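Long-range contacts in Rpb7-binding protein seb1 (Schizosaccharomyces pombe 972h-, PDB 5MDT), which drives transcription termination by binding RNA polymerase II and nascent RNA, this CTD-interacting domain probably recognising the C-terminal repeats of the polymerase: residues 2-7 with 41-46; 13-18 with 53-58; 28-33 with 67-72; 61-66 with 105-110; 121-126 with 146-151. One frame throughout, in Å; residues are numbered along the deposited sequence.

Interaction 1 (2-7 with 41-46)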
# COMPACT_ATOMS: atom_id res chain seq x y z
N SER A 2 -17.53 -6.74 2.07
CA SER A 2 -18.07 -7.26 3.34
C SER A 2 -17.77 -6.33 4.53
O SER A 2 -18.65 -5.54 4.88
CB SER A 2 -17.62 -8.70 3.60
OG SER A 2 -17.82 -9.10 4.95
N GLY A 3 -16.57 -6.41 5.13
CA GLY A 3 -16.23 -5.55 6.26
C GLY A 3 -14.81 -5.45 6.78
O GLY A 3 -13.90 -6.24 6.44
N ILE A 4 -14.62 -4.48 7.65
CA ILE A 4 -13.32 -4.21 8.27
C ILE A 4 -12.90 -5.35 9.19
O ILE A 4 -11.69 -5.64 9.26
CB ILE A 4 -13.27 -2.80 8.95
CG1 ILE A 4 -11.83 -2.41 9.38
CG2 ILE A 4 -14.25 -2.67 10.12
CD1 ILE A 4 -10.82 -2.11 8.22
N ALA A 5 -13.86 -6.02 9.88
CA ALA A 5 -13.52 -7.14 10.78
C ALA A 5 -12.88 -8.29 9.97
O ALA A 5 -11.83 -8.81 10.37
CB ALA A 5 -14.76 -7.62 11.52
N GLU A 6 -13.46 -8.64 8.81
CA GLU A 6 -12.89 -9.68 7.94
C GLU A 6 -11.49 -9.26 7.45
O GLU A 6 -10.58 -10.08 7.47
CB GLU A 6 -13.81 -9.95 6.74
CG GLU A 6 -13.29 -11.07 5.86
CD GLU A 6 -14.23 -11.78 4.91
OE1 GLU A 6 -15.36 -11.29 4.69
OE2 GLU A 6 -13.82 -12.83 4.37
N PHE A 7 -11.35 -8.00 7.01
CA PHE A 7 -10.07 -7.46 6.52
C PHE A 7 -8.97 -7.60 7.61
O PHE A 7 -7.89 -8.11 7.31
CB PHE A 7 -10.30 -5.98 6.15
CG PHE A 7 -9.15 -5.25 5.47
CD1 PHE A 7 -9.06 -5.21 4.08
CD2 PHE A 7 -8.23 -4.52 6.23
CE1 PHE A 7 -8.04 -4.47 3.46
CE2 PHE A 7 -7.23 -3.77 5.61
CZ PHE A 7 -7.13 -3.76 4.22
N ALA A 41 -10.93 5.20 5.56
CA ALA A 41 -9.99 5.57 6.63
C ALA A 41 -9.64 4.35 7.47
O ALA A 41 -8.49 4.24 7.88
CB ALA A 41 -10.62 6.64 7.53
N GLN A 42 -10.63 3.46 7.73
CA GLN A 42 -10.40 2.24 8.56
C GLN A 42 -9.48 1.27 7.85
O GLN A 42 -8.56 0.72 8.44
CB GLN A 42 -11.74 1.54 8.90
CG GLN A 42 -12.76 2.38 9.67
CD GLN A 42 -12.22 2.85 11.03
OE1 GLN A 42 -11.44 2.16 11.67
NE2 GLN A 42 -12.50 4.08 11.40
N PHE A 43 -9.72 1.03 6.57
CA PHE A 43 -8.89 0.07 5.81
C PHE A 43 -7.47 0.59 5.65
O PHE A 43 -6.52 -0.17 5.88
CB PHE A 43 -9.57 -0.14 4.44
CG PHE A 43 -10.85 -0.97 4.55
CD1 PHE A 43 -12.07 -0.37 4.83
CD2 PHE A 43 -10.81 -2.34 4.40
CE1 PHE A 43 -13.23 -1.15 4.96
CE2 PHE A 43 -11.98 -3.11 4.50
CZ PHE A 43 -13.18 -2.51 4.77
N VAL A 44 -7.29 1.88 5.31
CA VAL A 44 -5.93 2.44 5.17
C VAL A 44 -5.18 2.38 6.55
O VAL A 44 -4.04 1.90 6.61
CB VAL A 44 -5.92 3.84 4.51
CG1 VAL A 44 -4.49 4.41 4.45
CG2 VAL A 44 -6.52 3.78 3.09
N ALA A 45 -5.85 2.78 7.63
CA ALA A 45 -5.24 2.71 8.98
C ALA A 45 -4.90 1.25 9.36
O ALA A 45 -3.88 1.02 10.01
CB ALA A 45 -6.19 3.34 10.02
N SER A 46 -5.76 0.28 9.01
CA SER A 46 -5.47 -1.13 9.31
C SER A 46 -4.22 -1.64 8.55
O SER A 46 -3.41 -2.38 9.11
CB SER A 46 -6.69 -2.01 9.03
OG SER A 46 -7.64 -1.89 10.08
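I4 and F43 bring the two backbones nearest, their CA atoms 6.6 Å apart, where the first turn of helix 4-16, started by G3 at its N-cap, meets the early part of helix 40-53. No hydrogen bond joins the segments; side chains make the contact. F43 has the largest share of it, and its flat ring serves two neighbours. Its CD2 edge points at the face of the F7 ring in a T-shaped pair, centroids 4.8 Å apart and planes at 77°. Over one face of F43 lies the methyl CD1 of I4, 3.8 Å from the ring centroid and almost on its normal, a CH-pi contact. CG1 of I4 stands anti to the backbone N (chi1 -170°), which carries CD1 across toward helix 40-53, where it also meets CB of Q42 at 3.8 Å. CB of S46 lies at the edge of the F7 ring, while its OG hydrogen-bonds D8. A leucine in place of F7 would probably leave the edge of F43 without the aromatic face it points at and open a gap beside that ring. The N-terminal turn is thus held by dispersion and the weak electrostatics of C-H groups over pi faces.

Interaction 2 (13-18 with 53-58)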
# COMPACT_ATOMS: atom_id res chain seq x y z
N SER A 13 -4.01 -13.44 9.94
CA SER A 13 -3.53 -14.72 9.37
C SER A 13 -2.21 -14.51 8.63
O SER A 13 -1.27 -15.30 8.80
CB SER A 13 -4.57 -15.32 8.42
OG SER A 13 -5.75 -15.67 9.11
N LEU A 14 -2.11 -13.44 7.84
CA LEU A 14 -0.88 -13.13 7.07
C LEU A 14 0.31 -12.88 7.99
O LEU A 14 1.43 -13.30 7.68
CB LEU A 14 -1.13 -11.93 6.15
CG LEU A 14 -0.08 -11.68 5.06
CD1 LEU A 14 -0.07 -12.82 4.01
CD2 LEU A 14 -0.37 -10.36 4.38
N GLU A 15 0.06 -12.24 9.13
CA GLU A 15 1.10 -11.96 10.13
C GLU A 15 1.77 -13.26 10.61
O GLU A 15 2.98 -13.27 10.82
CB GLU A 15 0.49 -11.22 11.32
CG GLU A 15 1.53 -10.46 12.11
CD GLU A 15 0.98 -9.69 13.30
OE1 GLU A 15 -0.25 -9.46 13.34
OE2 GLU A 15 1.78 -9.34 14.19
N HIS A 16 0.98 -14.35 10.75
CA HIS A 16 1.48 -15.64 11.22
C HIS A 16 2.03 -16.57 10.12
O HIS A 16 2.62 -17.60 10.44
CB HIS A 16 0.41 -16.35 12.06
CG HIS A 16 0.02 -15.55 13.27
ND1 HIS A 16 -1.14 -14.80 13.29
CD2 HIS A 16 0.70 -15.35 14.43
CE1 HIS A 16 -1.15 -14.19 14.47
NE2 HIS A 16 -0.06 -14.48 15.18
N SER A 17 1.89 -16.18 8.83
CA SER A 17 2.40 -16.95 7.69
C SER A 17 3.95 -16.94 7.66
O SER A 17 4.57 -16.13 8.36
CB SER A 17 1.84 -16.39 6.38
OG SER A 17 2.48 -15.17 6.02
N LYS A 18 4.57 -17.81 6.87
CA LYS A 18 6.02 -17.84 6.82
C LYS A 18 6.62 -16.63 6.07
O LYS A 18 7.65 -16.11 6.50
CB LYS A 18 6.54 -19.17 6.21
CG LYS A 18 6.17 -20.39 7.04
CD LYS A 18 7.11 -21.58 6.81
CE LYS A 18 6.82 -22.69 7.80
NZ LYS A 18 7.85 -23.76 7.75
N ARG A 53 3.63 -3.37 12.57
CA ARG A 53 3.87 -4.45 13.56
C ARG A 53 4.42 -5.72 12.96
O ARG A 53 4.92 -6.57 13.69
CB ARG A 53 2.59 -4.78 14.36
CG ARG A 53 1.52 -5.55 13.58
CD ARG A 53 0.24 -5.76 14.40
NE ARG A 53 -0.64 -6.72 13.73
CZ ARG A 53 -1.73 -6.41 13.04
NH1 ARG A 53 -2.18 -5.16 13.02
NH2 ARG A 53 -2.43 -7.36 12.43
N ALA A 54 4.27 -5.89 11.65
CA ALA A 54 4.63 -7.13 10.98
C ALA A 54 6.08 -7.55 11.13
O ALA A 54 6.95 -6.68 11.27
CB ALA A 54 4.24 -7.05 9.50
N PRO A 55 6.39 -8.87 11.10
CA PRO A 55 7.81 -9.30 11.14
C PRO A 55 8.61 -8.62 10.02
O PRO A 55 8.04 -8.24 9.00
CB PRO A 55 7.72 -10.80 10.84
CG PRO A 55 6.38 -11.20 11.36
CD PRO A 55 5.50 -10.04 10.97
N VAL A 56 9.95 -8.52 10.17
CA VAL A 56 10.83 -7.86 9.18
C VAL A 56 10.73 -8.48 7.78
O VAL A 56 10.83 -7.77 6.78
CB VAL A 56 12.30 -7.78 9.65
CG1 VAL A 56 12.42 -6.97 10.95
CG2 VAL A 56 12.92 -9.16 9.82
N THR A 57 10.46 -9.79 7.72
CA THR A 57 10.33 -10.55 6.48
C THR A 57 9.00 -10.23 5.76
O THR A 57 8.84 -10.56 4.59
CB THR A 57 10.37 -12.05 6.81
OG1 THR A 57 9.34 -12.31 7.76
CG2 THR A 57 11.75 -12.51 7.37
N HIS A 58 8.04 -9.63 6.50
CA HIS A 58 6.68 -9.36 6.03
C HIS A 58 6.41 -7.95 5.50
O HIS A 58 5.32 -7.69 5.02
CB HIS A 58 5.69 -9.69 7.17
CG HIS A 58 5.51 -11.16 7.43
ND1 HIS A 58 6.59 -12.04 7.42
CD2 HIS A 58 4.39 -11.85 7.75
CE1 HIS A 58 6.08 -13.24 7.70
NE2 HIS A 58 4.75 -13.16 7.90
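E15 and R53 cross at about a right angle at one end of this contact, while the ring of H58 points edge-on at the end of helix 4-16 at the other. The E15 chain, extended beyond CG, leads its carboxylate to R53, which answers side-on with two nitrogens aimed at a single oxygen: NE lies 2.8 Å and NH2 3.2 Å from E15 OE1. OE1 lies in the guanidinium plane, but both nitrogens come to it from the same face of the carboxylate, whose plane is turned 52° from the guanidinium. The NE bond is the straighter, with an N-H...O angle of 160°. Beside the salt bridge, P55 packs CD against CG of E15 at 4.2 Å and lays CG over one face of the H58 ring, a rigid apolar cover. H58 donates from NE2 a weak hydrogen bond to S17 O, 3.0 Å long, with that oxygen near the ring plane. ND1 is 2.8 Å from T57 OG1, a hydrogen bond in which either could be the donor; with the NE2 contact it helps set the turn of the ring. S17 OG bonds to L14 O, within the turn that ends the helix. A charged pair and a buried imidazole, hydrogen-bonded at ND1 and weakly at NE2, together fasten the end of helix 40-53 and the loop after it to the C-terminal end of helix 4-16.

Interaction 3 (28-33 with 67-72)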
# COMPACT_ATOMS: atom_id res chain seq x y z
N LYS A 28 -8.28 -10.72 -1.91
CA LYS A 28 -9.43 -10.64 -0.97
C LYS A 28 -9.46 -9.29 -0.23
O LYS A 28 -10.51 -8.66 -0.10
CB LYS A 28 -9.37 -11.77 0.08
CG LYS A 28 -9.55 -13.19 -0.47
CD LYS A 28 -9.89 -14.20 0.65
CE LYS A 28 -8.71 -14.62 1.49
NZ LYS A 28 -9.14 -15.28 2.75
N LEU A 29 -8.29 -8.84 0.23
CA LEU A 29 -8.18 -7.58 0.98
C LEU A 29 -8.58 -6.42 0.09
O LEU A 29 -9.31 -5.55 0.54
CB LEU A 29 -6.71 -7.42 1.43
CG LEU A 29 -6.26 -8.35 2.56
CD1 LEU A 29 -4.73 -8.38 2.65
CD2 LEU A 29 -6.85 -7.94 3.90
N THR A 30 -8.14 -6.46 -1.19
CA THR A 30 -8.45 -5.40 -2.13
C THR A 30 -9.95 -5.33 -2.36
O THR A 30 -10.50 -4.23 -2.32
CB THR A 30 -7.66 -5.57 -3.40
OG1 THR A 30 -6.25 -5.57 -3.08
CG2 THR A 30 -7.95 -4.50 -4.42
N ASN A 31 -10.62 -6.50 -2.57
CA ASN A 31 -12.08 -6.52 -2.73
C ASN A 31 -12.79 -5.93 -1.53
O ASN A 31 -13.74 -5.15 -1.70
CB ASN A 31 -12.59 -7.95 -2.98
CG ASN A 31 -12.28 -8.41 -4.38
OD1 ASN A 31 -11.93 -7.60 -5.24
ND2 ASN A 31 -12.33 -9.73 -4.62
N LEU A 32 -12.37 -6.31 -0.31
CA LEU A 32 -13.04 -5.79 0.89
C LEU A 32 -12.93 -4.26 0.96
O LEU A 32 -13.91 -3.59 1.26
CB LEU A 32 -12.46 -6.45 2.16
CG LEU A 32 -12.88 -7.91 2.39
CD1 LEU A 32 -11.94 -8.58 3.36
CD2 LEU A 32 -14.28 -7.99 3.00
N SER A 33 -11.78 -3.70 0.61
CA SER A 33 -11.60 -2.25 0.66
C SER A 33 -12.43 -1.55 -0.42
O SER A 33 -13.01 -0.51 -0.15
CB SER A 33 -10.11 -1.89 0.55
OG SER A 33 -9.68 -2.19 -0.77
N ASP A 67 0.04 -1.45 -2.46
CA ASP A 67 0.08 -1.24 -3.89
C ASP A 67 -1.26 -1.58 -4.53
O ASP A 67 -1.80 -0.79 -5.31
CB ASP A 67 1.18 -2.11 -4.51
CG ASP A 67 1.10 -2.14 -6.03
OD1 ASP A 67 1.06 -1.05 -6.65
OD2 ASP A 67 0.95 -3.26 -6.60
N SER A 68 -1.79 -2.76 -4.21
CA SER A 68 -3.05 -3.22 -4.82
C SER A 68 -4.22 -2.32 -4.40
O SER A 68 -5.01 -1.91 -5.25
CB SER A 68 -3.33 -4.66 -4.42
OG SER A 68 -4.50 -5.13 -5.06
N ILE A 69 -4.27 -1.96 -3.13
CA ILE A 69 -5.35 -1.10 -2.64
C ILE A 69 -5.29 0.32 -3.24
O ILE A 69 -6.32 0.79 -3.70
CB ILE A 69 -5.36 -1.13 -1.10
CG1 ILE A 69 -5.90 -2.50 -0.61
CG2 ILE A 69 -6.24 0.03 -0.56
CD1 ILE A 69 -5.76 -2.75 0.87
N VAL A 70 -4.11 0.97 -3.24
CA VAL A 70 -3.98 2.35 -3.76
C VAL A 70 -4.33 2.41 -5.25
O VAL A 70 -5.10 3.29 -5.64
CB VAL A 70 -2.63 3.05 -3.43
CG1 VAL A 70 -1.45 2.45 -4.20
CG2 VAL A 70 -2.73 4.56 -3.67
N ARG A 71 -3.84 1.46 -6.05
CA ARG A 71 -4.17 1.45 -7.48
C ARG A 71 -5.66 1.16 -7.74
O ARG A 71 -6.23 1.70 -8.69
CB ARG A 71 -3.25 0.50 -8.23
CG ARG A 71 -1.83 1.07 -8.39
CD ARG A 71 -0.97 0.27 -9.37
NE ARG A 71 -0.68 -1.06 -8.85
CZ ARG A 71 -1.34 -2.17 -9.19
NH1 ARG A 71 -2.31 -2.13 -10.10
NH2 ARG A 71 -1.03 -3.33 -8.62
N SER A 72 -6.30 0.37 -6.86
CA SER A 72 -7.74 0.08 -6.97
C SER A 72 -8.57 1.31 -6.61
O SER A 72 -9.49 1.62 -7.35
CB SER A 72 -8.11 -1.15 -6.16
OG SER A 72 -7.55 -2.30 -6.76
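T30 and I69 bring the backbones nearest, their CA atoms 5.3 Å apart; T30 has the most surface buried, with I69 and S33 next. Helices 28-33 and 67-72 run in roughly the same direction, their axes 9.2 Å apart and inclined at 35°, and small residues permit this closeness. T30 splits its two branches. OG1 accepts a hydrogen bond of 2.7 Å from S68 OG and is also bonded to I26 O one turn earlier, while CG2, anti to the backbone N, lies against S72 with OG of that serine 3.2 Å away. I69 sets CG1 beside the hydroxyls of T30 and S33, at 4.0 Å from T30 OG1 and 3.8 Å from S33 OG. The hydroxyls of S33 and S72 fold back on their own helices: S33 OG donates to T30 O, and S72 OG donates to S68 O. A valine in place of T30 would probably leave the hydroxyl of S68 without its acceptor and I26 O without that side-chain partner. Hydroxyls bonded to helix carbonyls or to each other satisfy polar groups in a buried interface, and the S68-T30 bond adds a directional link to the van der Waals packing between helices 23-35 and 59-79.

Interaction 4 (61-66 with 105-110)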
# COMPACT_ATOMS: atom_id res chain seq x y z
N GLY A 61 5.44 -7.80 1.71
CA GLY A 61 4.05 -8.24 1.49
C GLY A 61 3.07 -7.14 1.87
O GLY A 61 2.02 -6.99 1.22
N ALA A 62 3.37 -6.36 2.92
CA ALA A 62 2.48 -5.25 3.33
C ALA A 62 2.48 -4.15 2.24
O ALA A 62 1.43 -3.55 1.98
CB ALA A 62 2.94 -4.67 4.67
N LEU A 63 3.63 -3.91 1.61
CA LEU A 63 3.73 -2.96 0.50
C LEU A 63 2.98 -3.47 -0.73
O LEU A 63 2.38 -2.66 -1.44
CB LEU A 63 5.18 -2.64 0.15
CG LEU A 63 5.89 -1.74 1.19
CD1 LEU A 63 7.35 -1.58 0.85
CD2 LEU A 63 5.23 -0.37 1.26
N TYR A 64 2.95 -4.81 -0.97
CA TYR A 64 2.14 -5.34 -2.08
C TYR A 64 0.64 -5.12 -1.79
O TYR A 64 -0.14 -4.87 -2.72
CB TYR A 64 2.40 -6.83 -2.29
CG TYR A 64 3.76 -7.15 -2.89
CD1 TYR A 64 4.42 -6.22 -3.70
CD2 TYR A 64 4.34 -8.40 -2.73
CE1 TYR A 64 5.64 -6.53 -4.32
CE2 TYR A 64 5.56 -8.72 -3.34
CZ TYR A 64 6.20 -7.78 -4.13
OH TYR A 64 7.38 -8.10 -4.75
N ILE A 65 0.24 -5.21 -0.50
CA ILE A 65 -1.18 -4.95 -0.15
C ILE A 65 -1.48 -3.46 -0.44
O ILE A 65 -2.48 -3.16 -1.08
CB ILE A 65 -1.47 -5.33 1.32
CG1 ILE A 65 -1.41 -6.86 1.49
CG2 ILE A 65 -2.85 -4.76 1.82
CD1 ILE A 65 -1.23 -7.25 2.96
N LEU A 66 -0.63 -2.55 0.06
CA LEU A 66 -0.76 -1.12 -0.15
C LEU A 66 -0.83 -0.82 -1.65
O LEU A 66 -1.70 -0.05 -2.06
CB LEU A 66 0.44 -0.36 0.46
CG LEU A 66 0.51 1.15 0.17
CD1 LEU A 66 -0.67 1.90 0.83
CD2 LEU A 66 1.83 1.76 0.72
N SER A 105 6.05 6.53 4.91
CA SER A 105 6.31 5.86 6.20
C SER A 105 6.51 4.37 6.02
O SER A 105 7.44 3.81 6.62
CB SER A 105 5.14 6.06 7.18
OG SER A 105 5.00 7.43 7.50
N LEU A 106 5.64 3.70 5.23
CA LEU A 106 5.77 2.27 5.02
C LEU A 106 7.02 1.92 4.22
O LEU A 106 7.66 0.91 4.54
CB LEU A 106 4.50 1.64 4.43
CG LEU A 106 3.19 1.87 5.28
CD1 LEU A 106 2.11 0.91 4.81
CD2 LEU A 106 3.44 1.73 6.79
N VAL A 107 7.39 2.74 3.20
CA VAL A 107 8.65 2.48 2.45
C VAL A 107 9.85 2.68 3.38
O VAL A 107 10.76 1.85 3.41
CB VAL A 107 8.76 3.27 1.12
CG1 VAL A 107 10.13 3.06 0.44
CG2 VAL A 107 7.63 2.87 0.17
N ALA A 108 9.83 3.77 4.18
CA ALA A 108 10.93 4.05 5.12
C ALA A 108 11.11 2.91 6.12
O ALA A 108 12.23 2.50 6.38
CB ALA A 108 10.67 5.36 5.85
N ASP A 109 10.01 2.38 6.64
CA ASP A 109 10.00 1.27 7.60
C ASP A 109 10.57 0.00 6.93
O ASP A 109 11.34 -0.73 7.56
CB ASP A 109 8.57 1.03 8.08
CG ASP A 109 8.41 -0.02 9.14
OD1 ASP A 109 8.82 0.24 10.30
OD2 ASP A 109 7.80 -1.08 8.85
N ALA A 110 10.21 -0.24 5.66
CA ALA A 110 10.72 -1.41 4.96
C ALA A 110 12.20 -1.25 4.71
O ALA A 110 12.96 -2.20 4.90
CB ALA A 110 9.97 -1.63 3.65
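L63 spreads its two methyls over helix 105-110, CD2 lying on CB of L106 at 3.8 Å and CD1 on CB of A110 at the same distance. L106 and A110 are one helical turn apart on the same face, so the forked leucine spans the step between them, and the single methyl of A110 lets it come close to that backbone. CG of L63 is anti to the carbonyl carbon (chi1 -73°), which sets its two methyls over L106 and A110, and L63 and L106 slide past each other in opposite directions. V107 touches the same leucine from the flank, its CG2 4.2 Å from L63 CD2. One turn further along helix 61-66, L66 meets the far end of L106, CD2 to CD1 at 4.2 Å, the two side chains crossing at a slant. L66 has CG anti to its backbone N instead, which brings its CD2 to CD1 of L106. Aliphatic residues suit this place because every touching residue is buried and no hydrogen bond passes between the segments. Further apolar groups close in: I122 and L125 of helix 119-131 rest on L63, and Y48 and A51 of helix 40-53 on L106. The axes of the short segments lie 10.5 Å apart and their directions differ by 162°, a nearly antiparallel pair at ordinary helix-packing distance. Lying near the centre of the chain, it joins two long helices, 59-79 and 92-113, in the hydrophobic core of the all-helical superhelical fold of CTD-interacting domains.

Interaction 5 (121-126 with 146-151)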
# COMPACT_ATOMS: atom_id res chain seq x y z
N LYS A 121 12.64 -5.00 -5.04
CA LYS A 121 11.20 -5.27 -5.28
C LYS A 121 10.36 -4.01 -5.04
O LYS A 121 9.33 -3.81 -5.68
CB LYS A 121 10.71 -6.47 -4.44
CG LYS A 121 11.46 -7.80 -4.70
CD LYS A 121 11.20 -8.35 -6.09
CE LYS A 121 12.01 -9.58 -6.45
NZ LYS A 121 12.04 -9.78 -7.92
N ILE A 122 10.83 -3.12 -4.14
CA ILE A 122 10.13 -1.86 -3.85
C ILE A 122 10.42 -0.86 -4.98
O ILE A 122 9.52 -0.13 -5.39
CB ILE A 122 10.50 -1.32 -2.45
CG1 ILE A 122 10.33 -2.43 -1.39
CG2 ILE A 122 9.62 -0.08 -2.09
CD1 ILE A 122 10.88 -2.07 0.07
N LEU A 123 11.64 -0.91 -5.55
CA LEU A 123 11.96 -0.11 -6.74
C LEU A 123 11.00 -0.47 -7.86
O LEU A 123 10.49 0.43 -8.53
CB LEU A 123 13.41 -0.32 -7.22
CG LEU A 123 14.48 0.53 -6.59
CD1 LEU A 123 15.79 0.33 -7.35
CD2 LEU A 123 14.13 2.02 -6.64
N LYS A 124 10.70 -1.78 -8.03
CA LYS A 124 9.74 -2.26 -9.03
C LYS A 124 8.33 -1.67 -8.81
O LYS A 124 7.64 -1.39 -9.78
CB LYS A 124 9.70 -3.79 -9.10
CG LYS A 124 10.88 -4.37 -9.86
CD LYS A 124 11.02 -5.88 -9.69
CE LYS A 124 11.85 -6.49 -10.81
NZ LYS A 124 13.25 -5.99 -10.82
N LEU A 125 7.92 -1.45 -7.54
CA LEU A 125 6.65 -0.82 -7.25
C LEU A 125 6.64 0.64 -7.72
O LEU A 125 5.65 1.08 -8.29
CB LEU A 125 6.28 -0.93 -5.76
CG LEU A 125 5.96 -2.33 -5.22
CD1 LEU A 125 5.73 -2.28 -3.71
CD2 LEU A 125 4.77 -2.96 -5.93
N CYS A 126 7.76 1.36 -7.54
CA CYS A 126 7.91 2.74 -8.01
C CYS A 126 7.67 2.84 -9.51
O CYS A 126 7.01 3.78 -9.96
CB CYS A 126 9.26 3.31 -7.62
SG CYS A 126 9.53 3.39 -5.83
N LYS A 146 15.94 7.17 -1.76
CA LYS A 146 16.04 6.48 -0.47
C LYS A 146 16.36 5.00 -0.64
O LYS A 146 17.22 4.48 0.08
CB LYS A 146 14.77 6.70 0.37
CG LYS A 146 14.70 8.10 0.99
CD LYS A 146 13.37 8.33 1.71
CE LYS A 146 13.31 9.68 2.39
NZ LYS A 146 13.14 10.79 1.42
N LEU A 147 15.70 4.32 -1.60
CA LEU A 147 15.96 2.90 -1.87
C LEU A 147 17.37 2.68 -2.41
O LEU A 147 18.09 1.81 -1.90
CB LEU A 147 14.89 2.31 -2.82
CG LEU A 147 13.49 2.20 -2.21
CD1 LEU A 147 12.42 2.14 -3.29
CD2 LEU A 147 13.39 0.99 -1.30
N LYS A 148 17.80 3.51 -3.39
CA LYS A 148 19.13 3.44 -4.00
C LYS A 148 20.22 3.64 -2.95
O LYS A 148 21.18 2.87 -2.93
CB LYS A 148 19.26 4.47 -5.14
CG LYS A 148 18.33 4.22 -6.34
CD LYS A 148 18.84 3.15 -7.31
CE LYS A 148 18.04 3.13 -8.58
NZ LYS A 148 18.39 1.98 -9.45
N ASP A 149 20.03 4.61 -2.03
CA ASP A 149 20.92 4.89 -0.91
C ASP A 149 21.02 3.68 0.02
O ASP A 149 22.11 3.30 0.42
CB ASP A 149 20.41 6.10 -0.10
CG ASP A 149 20.61 7.47 -0.73
OD1 ASP A 149 21.15 7.54 -1.86
OD2 ASP A 149 20.19 8.47 -0.11
N ALA A 150 19.87 3.05 0.32
CA ALA A 150 19.82 1.90 1.22
C ALA A 150 20.52 0.64 0.67
O ALA A 150 21.02 -0.16 1.46
CB ALA A 150 18.38 1.58 1.55
N MET A 151 20.57 0.48 -0.65
CA MET A 151 21.15 -0.74 -1.25
C MET A 151 22.68 -0.82 -1.23
O MET A 151 23.28 -1.71 -1.84
CB MET A 151 20.48 -1.05 -2.58
CG MET A 151 19.03 -1.34 -2.36
SD MET A 151 18.19 -2.19 -3.69
CE MET A 151 18.00 -0.84 -4.86
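An antiparallel helical hairpin at the C-terminal end of the domain brings L123 against L147, helix 119-131 packing on helix 137-150 after a short connection. The nearest CA atoms belong to these two leucines, 7.0 Å apart. L147 has the largest buried surface on its side. Its CD1 touches three side chains of the other helix, lying 3.8 Å from I122 CG2, 3.8 Å from L123 CD2 and 4.0 Å from the sulfur SG of C126. Its other methyl, CD2, rests on CB of I122, and the two side chains cross at about a right angle, whereas L123 and L147 slide past each other in opposite directions. In this hairpin the segment axes are 10.4 Å apart at 161°, and the inner face is apolar: I122 also reaches A110 and L63, so the hairpin leans on helices 92-113 and 59-79, while I111 of helix 92-113 also touches L147. The solvent-facing edge differs. L123 CD1 is approached by the methyl CE of M151 at 3.5 Å, the flexible thioether chain being bent at its last torsion (chi3 -76°) to lay CE there. K148 comes at about a right angle, its chain bent at chi2 (-80°); its CE, 3.8 Å from L123 CD1, and its NZ both lie beside that methyl, so the long chain runs over the leucine at an exposed position.

In the fold
From the N terminus, interaction 1 closes the first loop, bringing helix 4-16 to helix 40-53 round helix 23-35. Interaction 2 crosses it, tying the end of that first helix to the end of helix 40-53 and the loop after it. Interaction 3 crosses both by joining helix 23-35 to helix 59-79, and it touches interaction 1 where F7 meets L29. Interaction 4 opens only after 1 and 2 have closed but crosses 3, and both use helix 59-79, which thereby connects the N-terminal helices to helix 92-113. Interaction 5 follows in series as a local C-terminal hairpin, yet its I122 packs on L63 and A110 of interaction 4. None nests within another.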